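Local coordinates for protein arginyl-tRNA synthetase, putative (Plasmodium falciparum, PDB 5JLD) that probably attaches L-arginine to its cognate tRNA at the expense of ATP, as a class I aminoacyl-tRNA synthetase, releasing AMP and diphosphate, at residues N48-K56 with A66-I74; T11-Q19 with S30-A38. One frame throughout, in Å; residues are numbered along the deposited sequence.

Contact 1: residues N48-K56 with A66-I74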
loop_
_atom_site.group_PDB
_atom_site.type_symbol
_atom_site.label_atom_id
_atom_site.label_comp_id
_atom_site.label_asym_id
_atom_site.label_seq_id
_atom_site.Cartn_x
_atom_site.Cartn_y
_atom_site.Cartn_z
ATOM N N ASN A 48 -13.351 -24.383 4.963
ATOM C CA ASN A 48 -14.635 -24.471 5.638
ATOM C C ASN A 48 -15.786 -24.930 4.749
ATOM O O ASN A 48 -16.938 -24.998 5.209
ATOM C CB ASN A 48 -14.978 -23.113 6.266
ATOM C CG ASN A 48 -14.331 -22.930 7.630
ATOM O OD1 ASN A 48 -13.114 -22.985 7.764
ATOM N ND2 ASN A 48 -15.151 -22.735 8.650
ATOM N N ASN A 49 -15.473 -25.309 3.509
ATOM C CA ASN A 49 -16.513 -25.522 2.495
ATOM C C ASN A 49 -17.472 -26.658 2.789
ATOM O O ASN A 49 -18.618 -26.633 2.326
ATOM C CB ASN A 49 -15.880 -25.734 1.121
ATOM C CG ASN A 49 -15.369 -24.438 0.523
ATOM O OD1 ASN A 49 -14.270 -23.996 0.844
ATOM N ND2 ASN A 49 -16.174 -23.808 -0.327
ATOM N N ALA A 50 -17.039 -27.631 3.586
ATOM C CA ALA A 50 -17.922 -28.733 3.950
ATOM C C ALA A 50 -19.162 -28.215 4.667
ATOM O O ALA A 50 -20.243 -28.779 4.537
ATOM C CB ALA A 50 -17.194 -29.757 4.829
ATOM N N ILE A 51 -19.004 -27.136 5.426
ATOM C CA ILE A 51 -20.111 -26.614 6.222
ATOM C C ILE A 51 -21.181 -26.043 5.284
ATOM O O ILE A 51 -22.366 -26.363 5.400
ATOM C CB ILE A 51 -19.609 -25.571 7.233
ATOM C CG1 ILE A 51 -18.665 -26.269 8.224
ATOM C CG2 ILE A 51 -20.781 -24.905 7.972
ATOM C CD1 ILE A 51 -17.945 -25.348 9.185
ATOM N N ASN A 52 -20.747 -25.268 4.305
ATOM C CA ASN A 52 -21.680 -24.732 3.315
ATOM C C ASN A 52 -22.293 -25.808 2.410
ATOM O O ASN A 52 -23.479 -25.740 2.064
ATOM C CB ASN A 52 -20.984 -23.658 2.488
ATOM C CG ASN A 52 -20.876 -22.342 3.246
ATOM O OD1 ASN A 52 -21.302 -22.245 4.406
ATOM N ND2 ASN A 52 -20.301 -21.327 2.606
ATOM N N ILE A 53 -21.506 -26.820 2.056
ATOM C CA ILE A 53 -22.038 -27.908 1.246
ATOM C C ILE A 53 -23.097 -28.665 2.036
ATOM O O ILE A 53 -24.111 -29.077 1.478
ATOM C CB ILE A 53 -20.929 -28.867 0.778
ATOM C CG1 ILE A 53 -19.976 -28.133 -0.168
ATOM C CG2 ILE A 53 -21.528 -30.063 0.056
ATOM C CD1 ILE A 53 -18.760 -28.930 -0.576
ATOM N N TYR A 54 -22.867 -28.836 3.338
ATOM C CA TYR A 54 -23.830 -29.534 4.192
ATOM C C TYR A 54 -25.094 -28.710 4.348
ATOM O O TYR A 54 -26.189 -29.247 4.340
ATOM C CB TYR A 54 -23.240 -29.843 5.575
ATOM C CG TYR A 54 -24.205 -30.557 6.508
ATOM C CD1 TYR A 54 -24.618 -31.853 6.251
ATOM C CD2 TYR A 54 -24.695 -29.932 7.647
ATOM C CE1 TYR A 54 -25.496 -32.509 7.097
ATOM C CE2 TYR A 54 -25.572 -30.581 8.503
ATOM C CZ TYR A 54 -25.972 -31.864 8.221
ATOM O OH TYR A 54 -26.840 -32.516 9.067
ATOM N N LYS A 55 -24.948 -27.397 4.477
ATOM C CA LYS A 55 -26.131 -26.561 4.624
ATOM C C LYS A 55 -26.965 -26.565 3.338
ATOM O O LYS A 55 -28.179 -26.735 3.396
ATOM C CB LYS A 55 -25.735 -25.138 5.036
ATOM C CG LYS A 55 -25.175 -25.091 6.461
ATOM C CD LYS A 55 -25.019 -23.679 7.014
ATOM C CE LYS A 55 -23.973 -22.865 6.261
ATOM N NZ LYS A 55 -23.738 -21.522 6.882
ATOM N N LYS A 56 -26.317 -26.426 2.184
ATOM C CA LYS A 56 -27.042 -26.419 0.904
ATOM C C LYS A 56 -27.655 -27.774 0.523
ATOM O O LYS A 56 -28.852 -27.868 0.239
ATOM C CB LYS A 56 -26.123 -25.972 -0.228
ATOM C CG LYS A 56 -25.768 -24.498 -0.217
ATOM C CD LYS A 56 -25.090 -24.089 -1.522
ATOM C CE LYS A 56 -26.033 -24.235 -2.709
ATOM N NZ LYS A 56 -25.444 -23.652 -3.953
ATOM N N ALA A 66 -22.135 -32.359 9.012
ATOM C CA ALA A 66 -21.127 -31.727 8.170
ATOM C C ALA A 66 -19.774 -32.471 8.232
ATOM O O ALA A 66 -19.034 -32.544 7.230
ATOM C CB ALA A 66 -20.960 -30.240 8.565
ATOM N N GLN A 67 -19.465 -33.041 9.395
ATOM C CA GLN A 67 -18.179 -33.710 9.582
ATOM C C GLN A 67 -18.001 -34.871 8.603
ATOM O O GLN A 67 -16.903 -35.105 8.117
ATOM C CB GLN A 67 -17.999 -34.206 11.030
ATOM C CG GLN A 67 -16.567 -34.710 11.282
ATOM C CD GLN A 67 -16.189 -34.829 12.745
ATOM O OE1 GLN A 67 -17.043 -34.998 13.616
ATOM N NE2 GLN A 67 -14.894 -34.705 13.025
ATOM N N LYS A 68 -19.071 -35.592 8.300
ATOM C CA LYS A 68 -18.946 -36.670 7.326
ATOM C C LYS A 68 -18.581 -36.164 5.933
ATOM O O LYS A 68 -17.768 -36.770 5.228
ATOM C CB LYS A 68 -20.220 -37.495 7.274
ATOM C CG LYS A 68 -20.650 -38.001 8.636
ATOM C CD LYS A 68 -21.260 -39.363 8.489
ATOM C CE LYS A 68 -22.507 -39.299 7.631
ATOM N NZ LYS A 68 -23.402 -40.436 7.927
ATOM N N ILE A 69 -19.150 -35.030 5.554
ATOM C CA ILE A 69 -18.789 -34.404 4.292
ATOM C C ILE A 69 -17.311 -34.029 4.323
ATOM O O ILE A 69 -16.560 -34.317 3.376
ATOM C CB ILE A 69 -19.675 -33.178 4.012
ATOM C CG1 ILE A 69 -21.133 -33.637 3.838
ATOM C CG2 ILE A 69 -19.168 -32.369 2.797
ATOM C CD1 ILE A 69 -22.068 -32.549 3.284
ATOM N N SER A 70 -16.866 -33.436 5.427
ATOM C CA SER A 70 -15.464 -33.033 5.472
ATOM C C SER A 70 -14.551 -34.260 5.382
ATOM O O SER A 70 -13.486 -34.194 4.779
ATOM C CB SER A 70 -15.164 -32.218 6.729
ATOM O OG SER A 70 -15.075 -33.026 7.865
ATOM N N GLU A 71 -14.998 -35.381 5.946
ATOM C CA GLU A 71 -14.240 -36.628 5.882
ATOM C C GLU A 71 -14.169 -37.196 4.452
ATOM O O GLU A 71 -13.139 -37.716 4.025
ATOM C CB GLU A 71 -14.858 -37.658 6.836
ATOM C CG GLU A 71 -13.847 -38.342 7.706
ATOM C CD GLU A 71 -13.169 -37.397 8.673
ATOM O OE1 GLU A 71 -13.881 -36.758 9.466
ATOM O OE2 GLU A 71 -11.923 -37.313 8.661
ATOM N N PHE A 72 -15.269 -37.110 3.714
ATOM C CA PHE A 72 -15.237 -37.471 2.295
ATOM C C PHE A 72 -14.202 -36.589 1.529
ATOM O O PHE A 72 -13.305 -37.103 0.803
ATOM C CB PHE A 72 -16.654 -37.340 1.718
ATOM C CG PHE A 72 -16.821 -37.911 0.339
ATOM C CD1 PHE A 72 -16.214 -39.105 -0.019
ATOM C CD2 PHE A 72 -17.623 -37.260 -0.592
ATOM C CE1 PHE A 72 -16.389 -39.632 -1.291
ATOM C CE2 PHE A 72 -17.799 -37.774 -1.863
ATOM C CZ PHE A 72 -17.180 -38.960 -2.219
ATOM N N ILE A 73 -14.287 -35.277 1.748
ATOM C CA ILE A 73 -13.320 -34.353 1.134
ATOM C C ILE A 73 -11.861 -34.730 1.467
ATOM O O ILE A 73 -11.004 -34.786 0.596
ATOM C CB ILE A 73 -13.568 -32.902 1.576
ATOM C CG1 ILE A 73 -14.908 -32.399 1.017
ATOM C CG2 ILE A 73 -12.396 -32.005 1.147
ATOM C CD1 ILE A 73 -15.242 -30.989 1.416
ATOM N N ILE A 74 -11.594 -34.983 2.739
ATOM C CA ILE A 74 -10.272 -35.410 3.184
ATOM C C ILE A 74 -9.835 -36.714 2.497
ATOM O O ILE A 74 -8.694 -36.825 2.040
ATOM C CB ILE A 74 -10.252 -35.585 4.720
ATOM C CG1 ILE A 74 -10.324 -34.204 5.399
ATOM C CG2 ILE A 74 -9.019 -36.385 5.176
ATOM C CD1 ILE A 74 -10.257 -34.239 6.913
#
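A50 is the knob of this helix-helix contact: its methyl sits in a hole formed by A66, I69, S70 and I73, with A50 CB 3.7 Å from S70 CB and 3.9 Å from I69 CG2. One turn later the Y54 ring lies against the backbone of A66. A66 N stands 3.6 Å above the ring plane, over its centre, and A66 CB meets Y54 CB at 3.8 Å. Y54 reaches this place because its CG is anti to the backbone N (chi1 179°). I69 serves both residues: its CG2 meets A50 CB, and its CD1 lies at the edge of the Y54 ring, in plane, 3.6 Å from Y54 CA, while I53 CG2 touches the same CD1 methyl. No hydrogen bond joins the segments. The S70 hydroxyl turns back on its own helix, where S70 OG donates to Q67 O at 2.8 Å. Further out, I73 and N49 both touch I22 of helix 10-25, and S70 and I73 touch I93 of strand 93-97. With the axes of 49-56 and 66-74 approaching to 8.4 Å at 124°, the A50 knob in its four-residue hole is a single knob-into-hole contact between two successive helices of the arginyl-tRNA synthetase N-terminal domain.

Contact 2: residues T11-Q19 with S30-A38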
loop_
_atom_site.group_PDB
_atom_site.type_symbol
_atom_site.label_atom_id
_atom_site.label_comp_id
_atom_site.label_asym_id
_atom_site.label_seq_id
_atom_site.Cartn_x
_atom_site.Cartn_y
_atom_site.Cartn_z
ATOM N N THR A 11 -1.488 -20.179 -0.067
ATOM C CA THR A 11 -2.952 -20.112 0.019
ATOM C C THR A 11 -3.620 -20.594 -1.283
ATOM O O THR A 11 -4.640 -21.280 -1.228
ATOM C CB THR A 11 -3.445 -18.678 0.357
ATOM O OG1 THR A 11 -3.070 -18.346 1.697
ATOM C CG2 THR A 11 -4.948 -18.583 0.242
ATOM N N LYS A 12 -3.036 -20.247 -2.437
ATOM C CA LYS A 12 -3.618 -20.598 -3.742
ATOM C C LYS A 12 -3.374 -22.053 -4.061
ATOM O O LYS A 12 -4.224 -22.725 -4.653
ATOM C CB LYS A 12 -3.037 -19.733 -4.876
ATOM C CG LYS A 12 -3.744 -18.413 -5.122
ATOM C CD LYS A 12 -3.203 -17.733 -6.407
ATOM C CE LYS A 12 -3.864 -18.285 -7.665
ATOM N NZ LYS A 12 -5.192 -17.655 -7.880
ATOM N N LYS A 13 -2.196 -22.529 -3.672
ATOM C CA LYS A 13 -1.838 -23.938 -3.809
ATOM C C LYS A 13 -2.843 -24.848 -3.073
ATOM O O LYS A 13 -3.430 -25.799 -3.642
ATOM C CB LYS A 13 -0.423 -24.157 -3.274
ATOM C CG LYS A 13 0.097 -25.568 -3.468
ATOM C CD LYS A 13 1.520 -25.732 -2.952
ATOM C CE LYS A 13 2.107 -27.044 -3.468
ATOM N NZ LYS A 13 3.550 -27.209 -3.150
ATOM N N ILE A 14 -3.051 -24.529 -1.804
ATOM C CA ILE A 14 -3.957 -25.297 -0.954
ATOM C C ILE A 14 -5.417 -25.151 -1.411
ATOM O O ILE A 14 -6.185 -26.144 -1.440
ATOM C CB ILE A 14 -3.821 -24.869 0.503
ATOM C CG1 ILE A 14 -2.472 -25.342 1.069
ATOM C CG2 ILE A 14 -4.982 -25.388 1.308
ATOM C CD1 ILE A 14 -2.269 -25.033 2.567
ATOM N N LYS A 15 -5.782 -23.922 -1.790
ATOM C CA LYS A 15 -7.116 -23.663 -2.337
ATOM C C LYS A 15 -7.373 -24.578 -3.514
ATOM O O LYS A 15 -8.435 -25.192 -3.605
ATOM C CB LYS A 15 -7.289 -22.195 -2.768
ATOM C CG LYS A 15 -8.710 -21.870 -3.200
ATOM C CD LYS A 15 -8.825 -20.505 -3.881
ATOM C CE LYS A 15 -10.118 -20.416 -4.708
ATOM N NZ LYS A 15 -10.278 -21.585 -5.645
ATOM N N THR A 16 -6.393 -24.677 -4.408
ATOM C CA THR A 16 -6.520 -25.573 -5.559
ATOM C C THR A 16 -6.663 -27.050 -5.133
ATOM O O THR A 16 -7.544 -27.767 -5.627
ATOM C CB THR A 16 -5.318 -25.437 -6.508
ATOM O OG1 THR A 16 -5.300 -24.114 -7.052
ATOM C CG2 THR A 16 -5.419 -26.457 -7.654
ATOM N N ILE A 17 -5.811 -27.504 -4.219
ATOM C CA ILE A 17 -5.944 -28.890 -3.733
ATOM C C ILE A 17 -7.381 -29.206 -3.213
ATOM O O ILE A 17 -8.024 -30.221 -3.603
ATOM C CB ILE A 17 -4.881 -29.170 -2.649
ATOM C CG1 ILE A 17 -3.490 -29.207 -3.303
ATOM C CG2 ILE A 17 -5.198 -30.473 -1.834
ATOM C CD1 ILE A 17 -2.354 -29.177 -2.324
ATOM N N PHE A 18 -7.917 -28.306 -2.397
ATOM C CA PHE A 18 -9.275 -28.508 -1.889
ATOM C C PHE A 18 -10.344 -28.424 -2.982
ATOM O O PHE A 18 -11.297 -29.212 -2.986
ATOM C CB PHE A 18 -9.590 -27.507 -0.779
ATOM C CG PHE A 18 -9.074 -27.933 0.558
ATOM C CD1 PHE A 18 -9.858 -28.719 1.399
ATOM C CD2 PHE A 18 -7.788 -27.581 0.967
ATOM C CE1 PHE A 18 -9.375 -29.126 2.634
ATOM C CE2 PHE A 18 -7.297 -27.992 2.202
ATOM C CZ PHE A 18 -8.094 -28.762 3.039
ATOM N N GLN A 19 -10.182 -27.473 -3.902
ATOM C CA GLN A 19 -11.095 -27.316 -5.035
ATOM C C GLN A 19 -11.186 -28.610 -5.836
ATOM O O GLN A 19 -12.287 -29.070 -6.189
ATOM C CB GLN A 19 -10.642 -26.157 -5.952
ATOM C CG GLN A 19 -11.643 -25.803 -7.050
ATOM C CD GLN A 19 -12.957 -25.295 -6.494
ATOM O OE1 GLN A 19 -13.012 -24.234 -5.871
ATOM N NE2 GLN A 19 -14.026 -26.060 -6.701
ATOM N N SER A 30 -21.305 -26.382 -7.933
ATOM C CA SER A 30 -20.611 -25.111 -8.096
ATOM C C SER A 30 -20.314 -24.596 -6.705
ATOM O O SER A 30 -21.197 -24.096 -6.006
ATOM C CB SER A 30 -21.433 -24.095 -8.907
ATOM N N GLU A 31 -19.059 -24.740 -6.309
ATOM C CA GLU A 31 -18.641 -24.476 -4.941
ATOM C C GLU A 31 -17.170 -24.070 -4.958
ATOM O O GLU A 31 -16.283 -24.913 -5.086
ATOM C CB GLU A 31 -18.876 -25.719 -4.058
ATOM C CG GLU A 31 -18.362 -25.612 -2.612
ATOM C CD GLU A 31 -19.253 -24.759 -1.725
ATOM O OE1 GLU A 31 -20.468 -24.670 -1.999
ATOM O OE2 GLU A 31 -18.734 -24.150 -0.764
ATOM N N ASP A 32 -16.914 -22.772 -4.857
ATOM C CA ASP A 32 -15.550 -22.273 -4.894
ATOM C C ASP A 32 -14.910 -22.454 -3.526
ATOM O O ASP A 32 -15.431 -21.975 -2.516
ATOM C CB ASP A 32 -15.518 -20.806 -5.321
ATOM C CG ASP A 32 -14.122 -20.339 -5.688
ATOM O OD1 ASP A 32 -13.393 -19.855 -4.796
ATOM O OD2 ASP A 32 -13.753 -20.453 -6.876
ATOM N N ALA A 33 -13.792 -23.172 -3.499
ATOM C CA ALA A 33 -13.102 -23.456 -2.248
ATOM C C ALA A 33 -12.558 -22.172 -1.652
ATOM O O ALA A 33 -11.990 -21.343 -2.358
ATOM C CB ALA A 33 -11.977 -24.454 -2.463
ATOM N N ILE A 34 -12.749 -22.005 -0.352
ATOM C CA ILE A 34 -12.153 -20.879 0.340
ATOM C C ILE A 34 -11.217 -21.396 1.424
ATOM O O ILE A 34 -11.557 -22.298 2.192
ATOM C CB ILE A 34 -13.209 -19.938 0.941
ATOM C CG1 ILE A 34 -14.072 -19.340 -0.177
ATOM C CG2 ILE A 34 -12.532 -18.829 1.724
ATOM C CD1 ILE A 34 -15.095 -18.319 0.304
ATOM N N VAL A 35 -10.029 -20.816 1.457
ATOM C CA VAL A 35 -8.978 -21.228 2.354
ATOM C C VAL A 35 -8.566 -20.060 3.242
ATOM O O VAL A 35 -8.346 -18.943 2.767
ATOM C CB VAL A 35 -7.777 -21.779 1.548
ATOM C CG1 VAL A 35 -6.504 -21.849 2.403
ATOM C CG2 VAL A 35 -8.144 -23.137 0.990
ATOM N N THR A 36 -8.510 -20.325 4.540
ATOM C CA THR A 36 -8.041 -19.357 5.521
ATOM C C THR A 36 -6.920 -19.948 6.356
ATOM O O THR A 36 -6.473 -21.070 6.122
ATOM C CB THR A 36 -9.161 -18.909 6.492
ATOM O OG1 THR A 36 -9.541 -20.017 7.314
ATOM C CG2 THR A 36 -10.371 -18.376 5.745
ATOM N N TYR A 37 -6.469 -19.174 7.332
ATOM C CA TYR A 37 -5.474 -19.633 8.277
ATOM C C TYR A 37 -6.212 -20.318 9.380
ATOM O O TYR A 37 -7.333 -19.944 9.710
ATOM C CB TYR A 37 -4.629 -18.484 8.839
ATOM C CG TYR A 37 -3.791 -17.795 7.795
ATOM C CD1 TYR A 37 -2.900 -18.517 7.023
ATOM C CD2 TYR A 37 -3.879 -16.414 7.592
ATOM C CE1 TYR A 37 -2.125 -17.903 6.060
ATOM C CE2 TYR A 37 -3.096 -15.784 6.640
ATOM C CZ TYR A 37 -2.224 -16.539 5.877
ATOM O OH TYR A 37 -1.441 -15.947 4.927
ATOM N N ALA A 38 -5.595 -21.349 9.927
ATOM C CA ALA A 38 -6.149 -22.016 11.089
ATOM C C ALA A 38 -5.565 -21.348 12.316
ATOM O O ALA A 38 -4.580 -20.604 12.218
ATOM C CB ALA A 38 -5.821 -23.501 11.070
#
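In the N-terminal domain, helix 10-25 packs across edge strand 35-37 of a four-stranded antiparallel sheet and the extended residues leading into it. Two hydrogen bonds cross the contact, both made by Q19, whose carboxamide grips the backbone on both sides of D32. A33 N donates to Q19 OE1 at 2.7 Å in a nearly straight bond (N-H...O 171°), while Q19 NE2 donates to E31 O at 3.0 Å, with that oxygen close to the amide plane. Two bonds from one amide fix its rotation. With CG anti to the backbone N (chi1 -172°), a bend at chi2 (63°) turns the amide to meet the passing chain.

K15 works one turn earlier, largely through its carbons. Its chain runs past the A33 carbonyl, CE coming to 3.1 Å from A33 O, and bends at its end so that K15 NZ makes a long salt bridge of 3.7 Å with D32 OD1. The lysine probably eases the closeness of D32 OD1 to A33 O, two acceptors side by side.

Alongside these polar groups the contact is apolar. V35 points at the helix and packs CG2 3.5 Å from K15 CA, while I14 CG2 lies 3.9 Å from the same methyl, the two side chains crossing at about a right angle. A33 CB meets F18 CB at 4.2 Å.

I14 and F18 extend this layer over the sheet, touching Y45 and C47 respectively on strand 45-47 and both reaching V95 on strand 93-97. In the extended residues before the strand, E31 and A33 touch helix 49-57, E31 finding its polar partner in N49. T11 N and Y37 OH both bond to D524 of helix 522-532, tying this end of the contact to the region of the DALR anticodon-binding domain.

Both contacts belong to the N-terminal domain, their centres 13 Å apart, and they follow one another along the chain. Contact 1 is the more buried and joins two helices by apolar side chains and a ring set on the A66 backbone, with no hydrogen bond between them; contact 2 pairs a helix with a strand and its approach, and adds amide-backbone bonds and a long salt bridge on its partly exposed side. N49 couples them: N49 ND2 lies 2.6 Å from E31 OE2 and N49 OD1 2.8 Å from I34 N, both probable hydrogen bonds. Helix 49-57 thus serves both contacts, A50 and Y54 turning to helix 66-75, N49 to segment 30-38, and I53 touching both I69 and E31.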